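Local coordinates for protein B-agarase (Agarivorans gilvus, PDB 5Z6P) that is an agarase of glycoside hydrolase family 50 and probably cleaves the beta-galactosidic linkages of agarose, the polysaccharide of red algae, at residues 42-53 and 60-68; 109-118 and 184-193. All coordinates share one frame; numbering follows the deposited sequence.

Contact 1: 42-53 and 60-68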
loop_
_atom_site.group_PDB
_atom_site.type_symbol
_atom_site.label_atom_id
_atom_site.label_comp_id
_atom_site.label_asym_id
_atom_site.label_seq_id
_atom_site.Cartn_x
_atom_site.Cartn_y
_atom_site.Cartn_z
ATOM N N PHE A 42 -19.408 -12.974 30.681
ATOM C CA PHE A 42 -19.585 -11.544 30.861
ATOM C C PHE A 42 -20.778 -11.264 31.779
ATOM O O PHE A 42 -21.229 -10.128 31.893
ATOM C CB PHE A 42 -19.771 -10.840 29.513
ATOM C CG PHE A 42 -18.486 -10.573 28.767
ATOM C CD1 PHE A 42 -17.291 -11.126 29.178
ATOM C CD2 PHE A 42 -18.485 -9.750 27.655
ATOM C CE1 PHE A 42 -16.127 -10.872 28.494
ATOM C CE2 PHE A 42 -17.326 -9.490 26.965
ATOM C CZ PHE A 42 -16.142 -10.049 27.385
ATOM N N SER A 43 -21.278 -12.307 32.435
ATOM C CA SER A 43 -22.383 -12.169 33.382
ATOM C C SER A 43 -21.926 -11.534 34.677
ATOM O O SER A 43 -22.727 -10.969 35.410
ATOM C CB SER A 43 -23.021 -13.524 33.699
ATOM O OG SER A 43 -23.597 -14.110 32.551
ATOM N N GLN A 44 -20.635 -11.635 34.958
ATOM C CA GLN A 44 -20.117 -11.237 36.259
ATOM C C GLN A 44 -19.945 -9.736 36.373
ATOM O O GLN A 44 -20.038 -9.005 35.390
ATOM C CB GLN A 44 -18.781 -11.929 36.535
ATOM C CG GLN A 44 -18.743 -13.405 36.162
ATOM C CD GLN A 44 -19.541 -14.295 37.102
ATOM O OE1 GLN A 44 -20.227 -13.821 38.006
ATOM N NE2 GLN A 44 -19.444 -15.599 36.892
ATOM N N SER A 45 -19.677 -9.287 37.592
ATOM C CA SER A 45 -19.503 -7.871 37.863
ATOM C C SER A 45 -18.253 -7.327 37.194
ATOM O O SER A 45 -18.152 -6.132 36.908
ATOM C CB SER A 45 -19.431 -7.621 39.373
ATOM O OG SER A 45 -18.300 -8.261 39.943
ATOM N N THR A 46 -17.297 -8.212 36.943
ATOM C CA THR A 46 -15.994 -7.777 36.472
ATOM C C THR A 46 -15.482 -8.578 35.273
ATOM O O THR A 46 -15.869 -9.721 35.072
ATOM C CB THR A 46 -14.976 -7.859 37.608
ATOM O OG1 THR A 46 -13.714 -7.394 37.138
ATOM C CG2 THR A 46 -14.834 -9.274 38.082
ATOM N N LEU A 47 -14.619 -7.958 34.479
ATOM C CA LEU A 47 -13.964 -8.639 33.364
ATOM C C LEU A 47 -13.096 -9.792 33.833
ATOM O O LEU A 47 -12.494 -9.713 34.904
ATOM C CB LEU A 47 -13.102 -7.666 32.574
ATOM C CG LEU A 47 -13.894 -6.707 31.706
ATOM C CD1 LEU A 47 -12.962 -5.723 31.064
ATOM C CD2 LEU A 47 -14.670 -7.483 30.668
ATOM N N PRO A 48 -13.028 -10.868 33.036
ATOM C CA PRO A 48 -12.118 -11.961 33.380
ATOM C C PRO A 48 -10.667 -11.505 33.359
ATOM O O PRO A 48 -10.327 -10.529 32.700
ATOM C CB PRO A 48 -12.393 -13.019 32.297
ATOM C CG PRO A 48 -13.175 -12.324 31.242
ATOM C CD PRO A 48 -13.916 -11.222 31.914
ATOM N N GLU A 49 -9.822 -12.217 34.089
ATOM C CA GLU A 49 -8.434 -11.821 34.267
ATOM C C GLU A 49 -7.665 -11.728 32.934
ATOM O O GLU A 49 -6.651 -11.029 32.843
ATOM C CB GLU A 49 -7.743 -12.795 35.230
ATOM C CG GLU A 49 -6.810 -12.128 36.260
ATOM C CD GLU A 49 -7.544 -11.307 37.342
ATOM O OE1 GLU A 49 -8.132 -11.892 38.267
ATOM O OE2 GLU A 49 -7.535 -10.073 37.264
ATOM N N GLU A 50 -8.166 -12.391 31.892
ATOM C CA GLU A 50 -7.464 -12.417 30.613
ATOM C C GLU A 50 -7.386 -11.055 29.933
ATOM O O GLU A 50 -6.563 -10.862 29.050
ATOM C CB GLU A 50 -8.118 -13.416 29.648
ATOM C CG GLU A 50 -7.924 -14.884 29.992
ATOM C CD GLU A 50 -9.065 -15.446 30.815
ATOM O OE1 GLU A 50 -9.843 -14.653 31.394
ATOM O OE2 GLU A 50 -9.183 -16.684 30.885
ATOM N N PHE A 51 -8.227 -10.112 30.333
ATOM C CA PHE A 51 -8.331 -8.840 29.610
ATOM C C PHE A 51 -7.475 -7.699 30.148
ATOM O O PHE A 51 -7.529 -7.387 31.321
ATOM C CB PHE A 51 -9.780 -8.369 29.592
ATOM C CG PHE A 51 -10.649 -9.112 28.623
ATOM C CD1 PHE A 51 -11.237 -10.306 28.977
ATOM C CD2 PHE A 51 -10.892 -8.597 27.366
ATOM C CE1 PHE A 51 -12.028 -10.975 28.091
ATOM C CE2 PHE A 51 -11.687 -9.270 26.481
ATOM C CZ PHE A 51 -12.256 -10.455 26.840
ATOM N N SER A 52 -6.706 -7.069 29.270
ATOM C CA SER A 52 -6.048 -5.809 29.585
ATOM C C SER A 52 -6.152 -4.852 28.405
ATOM O O SER A 52 -6.540 -5.247 27.306
ATOM C CB SER A 52 -4.583 -6.022 29.975
ATOM O OG SER A 52 -3.906 -6.844 29.051
ATOM N N PHE A 53 -5.793 -3.596 28.640
ATOM C CA PHE A 53 -6.067 -2.526 27.695
ATOM C C PHE A 53 -4.921 -1.540 27.623
ATOM O O PHE A 53 -4.173 -1.384 28.575
ATOM C CB PHE A 53 -7.359 -1.794 28.082
ATOM C CG PHE A 53 -8.564 -2.702 28.165
ATOM C CD1 PHE A 53 -8.856 -3.392 29.329
ATOM C CD2 PHE A 53 -9.382 -2.881 27.070
ATOM C CE1 PHE A 53 -9.945 -4.233 29.388
ATOM C CE2 PHE A 53 -10.478 -3.713 27.130
ATOM C CZ PHE A 53 -10.756 -4.395 28.285
ATOM N N LEU A 60 -17.328 -3.122 31.697
ATOM C CA LEU A 60 -18.167 -4.279 31.487
ATOM C C LEU A 60 -19.544 -4.043 32.107
ATOM O O LEU A 60 -19.658 -3.781 33.297
ATOM C CB LEU A 60 -17.524 -5.534 32.068
ATOM C CG LEU A 60 -18.388 -6.787 31.916
ATOM C CD1 LEU A 60 -18.509 -7.195 30.461
ATOM C CD2 LEU A 60 -17.857 -7.925 32.762
ATOM N N ARG A 61 -20.588 -4.158 31.290
ATOM C CA ARG A 61 -21.928 -3.728 31.678
ATOM C C ARG A 61 -22.995 -4.444 30.829
ATOM O O ARG A 61 -22.931 -4.419 29.599
ATOM C CB ARG A 61 -22.010 -2.201 31.540
ATOM C CG ARG A 61 -23.331 -1.541 31.867
ATOM C CD ARG A 61 -23.391 -0.175 31.166
ATOM N NE ARG A 61 -23.295 0.957 32.075
ATOM C CZ ARG A 61 -22.889 2.178 31.732
ATOM N NH1 ARG A 61 -22.491 2.443 30.489
ATOM N NH2 ARG A 61 -22.855 3.133 32.650
ATOM N N PHE A 62 -23.946 -5.099 31.497
ATOM C CA PHE A 62 -25.009 -5.875 30.855
ATOM C C PHE A 62 -24.469 -6.844 29.797
ATOM O O PHE A 62 -24.910 -6.839 28.653
ATOM C CB PHE A 62 -26.055 -4.940 30.233
ATOM C CG PHE A 62 -27.367 -5.618 29.906
ATOM C CD1 PHE A 62 -28.085 -6.288 30.888
ATOM C CD2 PHE A 62 -27.886 -5.578 28.616
ATOM C CE1 PHE A 62 -29.287 -6.908 30.590
ATOM C CE2 PHE A 62 -29.091 -6.192 28.313
ATOM C CZ PHE A 62 -29.791 -6.859 29.301
ATOM N N GLU A 63 -23.499 -7.660 30.194
ATOM C CA GLU A 63 -22.895 -8.670 29.330
ATOM C C GLU A 63 -22.261 -8.133 28.042
ATOM O O GLU A 63 -21.950 -8.898 27.141
ATOM C CB GLU A 63 -23.930 -9.741 28.984
ATOM C CG GLU A 63 -23.844 -10.963 29.878
ATOM C CD GLU A 63 -25.155 -11.711 29.968
ATOM O OE1 GLU A 63 -26.011 -11.527 29.077
ATOM O OE2 GLU A 63 -25.332 -12.476 30.937
ATOM N N CYS A 64 -22.064 -6.826 27.957
ATOM C CA CYS A 64 -21.303 -6.244 26.856
ATOM C C CYS A 64 -20.060 -5.568 27.399
ATOM O O CYS A 64 -20.118 -4.870 28.408
ATOM C CB CYS A 64 -22.138 -5.230 26.063
ATOM S SG CYS A 64 -23.186 -5.947 24.806
ATOM N N LEU A 65 -18.941 -5.784 26.728
ATOM C CA LEU A 65 -17.735 -5.027 27.010
ATOM C C LEU A 65 -17.754 -3.720 26.208
ATOM O O LEU A 65 -17.636 -3.731 24.985
ATOM C CB LEU A 65 -16.492 -5.855 26.689
ATOM C CG LEU A 65 -15.135 -5.152 26.640
ATOM C CD1 LEU A 65 -14.851 -4.422 27.930
ATOM C CD2 LEU A 65 -14.032 -6.155 26.337
ATOM N N GLU A 66 -17.921 -2.602 26.907
ATOM C CA GLU A 66 -17.944 -1.284 26.279
ATOM C C GLU A 66 -16.535 -0.747 26.188
ATOM O O GLU A 66 -15.875 -0.581 27.216
ATOM C CB GLU A 66 -18.826 -0.300 27.075
ATOM C CG GLU A 66 -20.214 -0.811 27.386
ATOM C CD GLU A 66 -21.106 0.222 28.078
ATOM O OE1 GLU A 66 -20.688 1.383 28.263
ATOM O OE2 GLU A 66 -22.241 -0.139 28.430
ATOM N N ILE A 67 -16.059 -0.473 24.980
ATOM C CA ILE A 67 -14.720 0.078 24.835
ATOM C C ILE A 67 -14.747 1.387 24.069
ATOM O O ILE A 67 -15.441 1.518 23.062
ATOM C CB ILE A 67 -13.735 -0.901 24.122
ATOM C CG1 ILE A 67 -14.301 -1.393 22.795
ATOM C CG2 ILE A 67 -13.386 -2.086 25.012
ATOM C CD1 ILE A 67 -13.277 -2.098 21.936
ATOM N N LYS A 68 -14.020 2.366 24.598
ATOM C CA LYS A 68 -13.728 3.596 23.891
ATOM C C LYS A 68 -12.242 3.619 23.554
ATOM O O LYS A 68 -11.402 3.756 24.436
ATOM C CB LYS A 68 -14.104 4.826 24.721
ATOM C CG LYS A 68 -13.806 6.128 24.013
ATOM C CD LYS A 68 -14.158 7.367 24.844
ATOM C CE LYS A 68 -13.701 8.638 24.121
ATOM N NZ LYS A 68 -14.099 9.885 24.824
HETATM O O HOH W 1 -22.384 -7.857 32.935
HETATM O O HOH W 2 -21.395 -6.187 34.966
#

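Contact 2: 109-118 and 184-193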
loop_
_atom_site.group_PDB
_atom_site.type_symbol
_atom_site.label_atom_id
_atom_site.label_comp_id
_atom_site.label_asym_id
_atom_site.label_seq_id
_atom_site.Cartn_x
_atom_site.Cartn_y
_atom_site.Cartn_z
ATOM N N THR A 109 -15.442 1.267 12.286
ATOM C CA THR A 109 -14.149 0.965 12.874
ATOM C C THR A 109 -13.470 -0.135 12.091
ATOM O O THR A 109 -14.067 -1.198 11.843
ATOM C CB THR A 109 -14.279 0.497 14.340
ATOM O OG1 THR A 109 -14.909 1.514 15.116
ATOM C CG2 THR A 109 -12.917 0.181 14.920
ATOM N N GLN A 110 -12.227 0.105 11.702
ATOM C CA GLN A 110 -11.402 -0.973 11.217
ATOM C C GLN A 110 -10.603 -1.536 12.387
ATOM O O GLN A 110 -9.772 -0.851 12.982
ATOM C CB GLN A 110 -10.476 -0.510 10.096
ATOM C CG GLN A 110 -9.525 -1.601 9.590
ATOM C CD GLN A 110 -8.618 -1.106 8.486
ATOM O OE1 GLN A 110 -8.631 0.067 8.144
ATOM N NE2 GLN A 110 -7.822 -2.004 7.925
ATOM N N MET A 111 -10.877 -2.786 12.711
ATOM C CA MET A 111 -10.226 -3.456 13.811
ATOM C C MET A 111 -9.379 -4.642 13.347
ATOM O O MET A 111 -9.855 -5.501 12.625
ATOM C CB MET A 111 -11.271 -3.926 14.814
ATOM C CG MET A 111 -10.708 -4.731 15.922
ATOM S SD MET A 111 -11.994 -5.342 17.013
ATOM C CE MET A 111 -11.329 -6.900 17.378
ATOM N N PHE A 112 -8.119 -4.676 13.773
ATOM C CA PHE A 112 -7.255 -5.813 13.524
ATOM C C PHE A 112 -7.331 -6.813 14.672
ATOM O O PHE A 112 -7.331 -6.437 15.841
ATOM C CB PHE A 112 -5.807 -5.358 13.318
ATOM C CG PHE A 112 -5.558 -4.751 11.976
ATOM C CD1 PHE A 112 -5.990 -3.474 11.692
ATOM C CD2 PHE A 112 -4.886 -5.456 10.995
ATOM C CE1 PHE A 112 -5.765 -2.912 10.453
ATOM C CE2 PHE A 112 -4.664 -4.902 9.770
ATOM C CZ PHE A 112 -5.112 -3.622 9.499
ATOM N N ILE A 113 -7.412 -8.084 14.324
ATOM C CA ILE A 113 -7.340 -9.162 15.299
ATOM C C ILE A 113 -6.041 -9.887 15.052
ATOM O O ILE A 113 -5.884 -10.573 14.037
ATOM C CB ILE A 113 -8.517 -10.166 15.192
ATOM C CG1 ILE A 113 -9.870 -9.462 15.340
ATOM C CG2 ILE A 113 -8.371 -11.271 16.219
ATOM C CD1 ILE A 113 -10.635 -9.290 14.029
ATOM N N ASN A 114 -5.104 -9.714 15.975
ATOM C CA ASN A 114 -3.804 -10.339 15.868
ATOM C C ASN A 114 -3.719 -11.457 16.882
ATOM O O ASN A 114 -3.857 -11.237 18.078
ATOM C CB ASN A 114 -2.690 -9.311 16.076
ATOM C CG ASN A 114 -2.821 -8.126 15.147
ATOM O OD1 ASN A 114 -3.212 -8.266 13.997
ATOM N ND2 ASN A 114 -2.501 -6.949 15.645
ATOM N N ILE A 115 -3.510 -12.667 16.394
ATOM C CA ILE A 115 -3.435 -13.834 17.254
ATOM C C ILE A 115 -2.014 -14.400 17.254
ATOM O O ILE A 115 -1.459 -14.709 16.200
ATOM C CB ILE A 115 -4.445 -14.876 16.804
ATOM C CG1 ILE A 115 -5.817 -14.203 16.689
ATOM C CG2 ILE A 115 -4.464 -16.037 17.757
ATOM C CD1 ILE A 115 -6.888 -15.053 16.117
ATOM N N PHE A 116 -1.424 -14.503 18.442
ATOM C CA PHE A 116 -0.019 -14.873 18.602
ATOM C C PHE A 116 0.122 -16.258 19.210
ATOM O O PHE A 116 -0.612 -16.602 20.127
ATOM C CB PHE A 116 0.707 -13.859 19.499
ATOM C CG PHE A 116 0.676 -12.446 18.990
ATOM C CD1 PHE A 116 -0.416 -11.632 19.231
ATOM C CD2 PHE A 116 1.746 -11.930 18.287
ATOM C CE1 PHE A 116 -0.451 -10.332 18.771
ATOM C CE2 PHE A 116 1.718 -10.623 17.821
ATOM C CZ PHE A 116 0.618 -9.827 18.068
ATOM N N ASP A 117 1.064 -17.057 18.721
ATOM C CA ASP A 117 1.324 -18.333 19.379
ATOM C C ASP A 117 2.577 -18.247 20.250
ATOM O O ASP A 117 3.280 -17.246 20.230
ATOM C CB ASP A 117 1.416 -19.486 18.358
ATOM C CG ASP A 117 2.677 -19.453 17.490
ATOM O OD1 ASP A 117 3.604 -18.650 17.728
ATOM O OD2 ASP A 117 2.733 -20.272 16.548
ATOM N N HIS A 118 2.839 -19.300 21.015
ATOM C CA HIS A 118 3.986 -19.347 21.916
ATOM C C HIS A 118 5.318 -19.134 21.210
ATOM O O HIS A 118 6.265 -18.646 21.811
ATOM C CB HIS A 118 4.023 -20.685 22.656
ATOM C CG HIS A 118 5.074 -20.753 23.720
ATOM N ND1 HIS A 118 6.399 -21.016 23.444
ATOM C CD2 HIS A 118 4.999 -20.581 25.062
ATOM C CE1 HIS A 118 7.093 -21.006 24.568
ATOM N NE2 HIS A 118 6.267 -20.744 25.564
ATOM N N ALA A 184 -0.501 -23.918 21.153
ATOM C CA ALA A 184 0.098 -23.011 22.124
ATOM C C ALA A 184 -0.183 -21.556 21.760
ATOM O O ALA A 184 0.717 -20.816 21.369
ATOM C CB ALA A 184 1.595 -23.253 22.222
ATOM N N ILE A 185 -1.443 -21.160 21.893
ATOM C CA ILE A 185 -1.867 -19.796 21.595
ATOM C C ILE A 185 -1.774 -18.938 22.861
ATOM O O ILE A 185 -2.419 -19.232 23.860
ATOM C CB ILE A 185 -3.292 -19.788 21.022
ATOM C CG1 ILE A 185 -3.300 -20.551 19.688
ATOM C CG2 ILE A 185 -3.796 -18.366 20.861
ATOM C CD1 ILE A 185 -4.625 -20.609 19.002
ATOM N N SER A 186 -0.952 -17.893 22.813
ATOM C CA SER A 186 -0.593 -17.150 24.017
ATOM C C SER A 186 -1.255 -15.772 24.174
ATOM O O SER A 186 -1.293 -15.234 25.273
ATOM C CB SER A 186 0.926 -16.976 24.079
ATOM O OG SER A 186 1.398 -16.227 22.979
ATOM N N LYS A 187 -1.771 -15.201 23.096
ATOM C CA LYS A 187 -2.337 -13.861 23.170
ATOM C C LYS A 187 -3.204 -13.525 21.963
ATOM O O LYS A 187 -2.892 -13.909 20.844
ATOM C CB LYS A 187 -1.221 -12.822 23.287
ATOM C CG LYS A 187 -1.712 -11.386 23.349
ATOM C CD LYS A 187 -0.628 -10.384 22.967
ATOM C CE LYS A 187 0.378 -10.181 24.080
ATOM N NZ LYS A 187 1.365 -9.122 23.707
ATOM N N ILE A 188 -4.292 -12.799 22.198
ATOM C CA ILE A 188 -5.043 -12.189 21.122
ATOM C C ILE A 188 -5.068 -10.677 21.319
ATOM O O ILE A 188 -5.306 -10.198 22.422
ATOM C CB ILE A 188 -6.468 -12.744 21.049
ATOM C CG1 ILE A 188 -6.420 -14.231 20.686
ATOM C CG2 ILE A 188 -7.278 -11.976 20.029
ATOM C CD1 ILE A 188 -7.731 -14.952 20.820
ATOM N N GLU A 189 -4.796 -9.927 20.257
ATOM C CA GLU A 189 -4.858 -8.475 20.328
ATOM C C GLU A 189 -5.891 -7.888 19.383
ATOM O O GLU A 189 -5.848 -8.110 18.167
ATOM C CB GLU A 189 -3.497 -7.859 20.027
ATOM C CG GLU A 189 -3.538 -6.339 19.945
ATOM C CD GLU A 189 -2.286 -5.754 19.346
ATOM O OE1 GLU A 189 -1.544 -6.510 18.692
ATOM O OE2 GLU A 189 -2.040 -4.547 19.534
ATOM N N LEU A 190 -6.830 -7.149 19.962
ATOM C CA LEU A 190 -7.794 -6.354 19.207
ATOM C C LEU A 190 -7.251 -4.927 19.068
ATOM O O LEU A 190 -7.236 -4.173 20.025
ATOM C CB LEU A 190 -9.161 -6.343 19.891
ATOM C CG LEU A 190 -9.703 -7.631 20.532
ATOM C CD1 LEU A 190 -11.112 -7.437 21.052
ATOM C CD2 LEU A 190 -9.656 -8.836 19.607
ATOM N N SER A 191 -6.812 -4.572 17.869
ATOM C CA SER A 191 -6.068 -3.342 17.638
ATOM C C SER A 191 -6.861 -2.372 16.777
ATOM O O SER A 191 -7.437 -2.741 15.745
ATOM C CB SER A 191 -4.710 -3.658 16.973
ATOM O OG SER A 191 -4.139 -2.518 16.349
ATOM N N ILE A 192 -6.909 -1.134 17.234
ATOM C CA ILE A 192 -7.464 -0.042 16.469
ATOM C C ILE A 192 -6.358 0.992 16.383
ATOM O O ILE A 192 -5.928 1.536 17.409
ATOM C CB ILE A 192 -8.743 0.526 17.124
ATOM C CG1 ILE A 192 -9.857 -0.517 17.085
ATOM C CG2 ILE A 192 -9.197 1.794 16.438
ATOM C CD1 ILE A 192 -11.017 -0.184 17.996
ATOM N N HIS A 193 -5.856 1.231 15.178
ATOM C CA HIS A 193 -4.707 2.111 15.042
ATOM C C HIS A 193 -4.733 2.913 13.756
ATOM O O HIS A 193 -5.489 2.614 12.842
ATOM C CB HIS A 193 -3.403 1.306 15.140
ATOM C CG HIS A 193 -3.045 0.570 13.889
ATOM N ND1 HIS A 193 -3.539 -0.682 13.597
ATOM C CD2 HIS A 193 -2.239 0.909 12.855
ATOM C CE1 HIS A 193 -3.052 -1.083 12.435
ATOM N NE2 HIS A 193 -2.255 -0.138 11.966
HETATM O O HOH W 3 -7.191 0.144 12.678
HETATM O O HOH W 4 -2.269 -4.316 14.356
#

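Contact 1: 42-53 and 60-68
Leu60 is the main bump of this contact. It fits into a hollow formed by the loop 42-47. Its CG stands anti to the backbone N (chi1 178°), and the two methyls part to meet different walls. CD1 lies over a face of the Phe42 ring, 4.1 Å from the ring centroid, in a CH-pi contact. CD2 presses on loop backbone, 3.5 Å from the carbonyl carbon C of Thr46. Leu47 closes another wall, with its CD2 3.7 Å from Leu60 CB.

Phe42 fills the space between Leu60 and the next strand. Its CE2 meets Leu65 CB at 3.7 Å, and the carbonyl O of Glu63 lies at the ring edge, near the ring plane. Leu65 is a second bump. Its CD1 touches Leu47 CD1 and Phe53 CZ, and its CD2 rests 3.9 Å from Phe51 CE2. Further along, Phe53 CE2 packs on CG2 of Ile67. Phe40 meets the Phe51 ring edge-to-face, and Val79 and Ala58 also pack against this cluster.

The solvent side near the turn is polar. Glu63 OE2 reaches back to 2.9 Å from Ser43 OG. A hydrogen bond is likely there, though the hydroxyl proton has another acceptor in reach. A water links the carbonyl O of Phe42 to the backbone N of Glu63. A second water donates to the carbonyl oxygens of Gln44 and Leu60, weakly to the latter.

Strands 51-53 and 64-68 run nearly parallel, at 15°, but their axes stay 11.0 Å apart. They therefore meet through side chains. A type I' turn from Arg61 to Cys64 joins strands 56-61 and 64-69 into a beta hairpin. A loop folded over its apolar face, with facing strands packed by side chains, fits a beta-sandwich, as in carbohydrate-binding modules.

Contact 2: 109-118 and 184-193
A classic beta bulge interrupts this antiparallel ladder: Ser186 and Lys187 both face Phe116. The carbonyl O of Phe116 takes a bond from Ser186 N at 3.0 Å and a weak one from Lys187 N. Beyond the bulge, His118 N binds the carbonyl O of Ala184.

Asn114 and Glu189 lie side by side on one face. Asn114 ND2 donates to Glu189 OE1 at 3.2 Å, nearly straight at 175°. The acceptor is in the amide plane but is met from above the carboxylate plane. Ser124 binds Asn114 OD1, and Ser78 binds Glu189 OE2. Phe116 turns its ring edge to the same OE1. Phe112 and His193 meet obliquely, CE1 to CE1 at 3.8 Å.

The other face is apolar. Ile113 and Ile115 lie alongside Ile188. Met111, bent at chi3 (143°), brings CE against Leu190 CB and CD2, tight at 3.4 Å each. Phe97 and Phe99 of strand 95-103 pack on this side.

The two faces thus differ in chemistry. The apolar one is buried against other strands. The other is mixed: the Phe112 and Phe116 rings flank Asn114 and Glu189, whose hydrogen bonds probably hold both side chains in fixed orientations.

In the fold
Both contacts lie in the N-terminal carbohydrate-binding-like region. Contact 1 comes first. It closes a short loop, with six residues, mostly strand, between its segments. The chain then runs through strands 76-81 and 95-103 before contact 2 opens at 109-118. Contact 2 closes a long loop of 65 residues, which includes strands 122-129, 135-140 and 168-174. The two are in series and do not cross. The centres of contact 1 and contact 2 are about 17 Å apart. Strand 76-81 pairs with both 51-54 and 185-193, and so joins them. Strand 199-210 pairs with 64-69 and packs on side chains of contact 2. Gln110 bonds to Thr685 and Leu683, and His193 to Lys646, tying the region to much later parts.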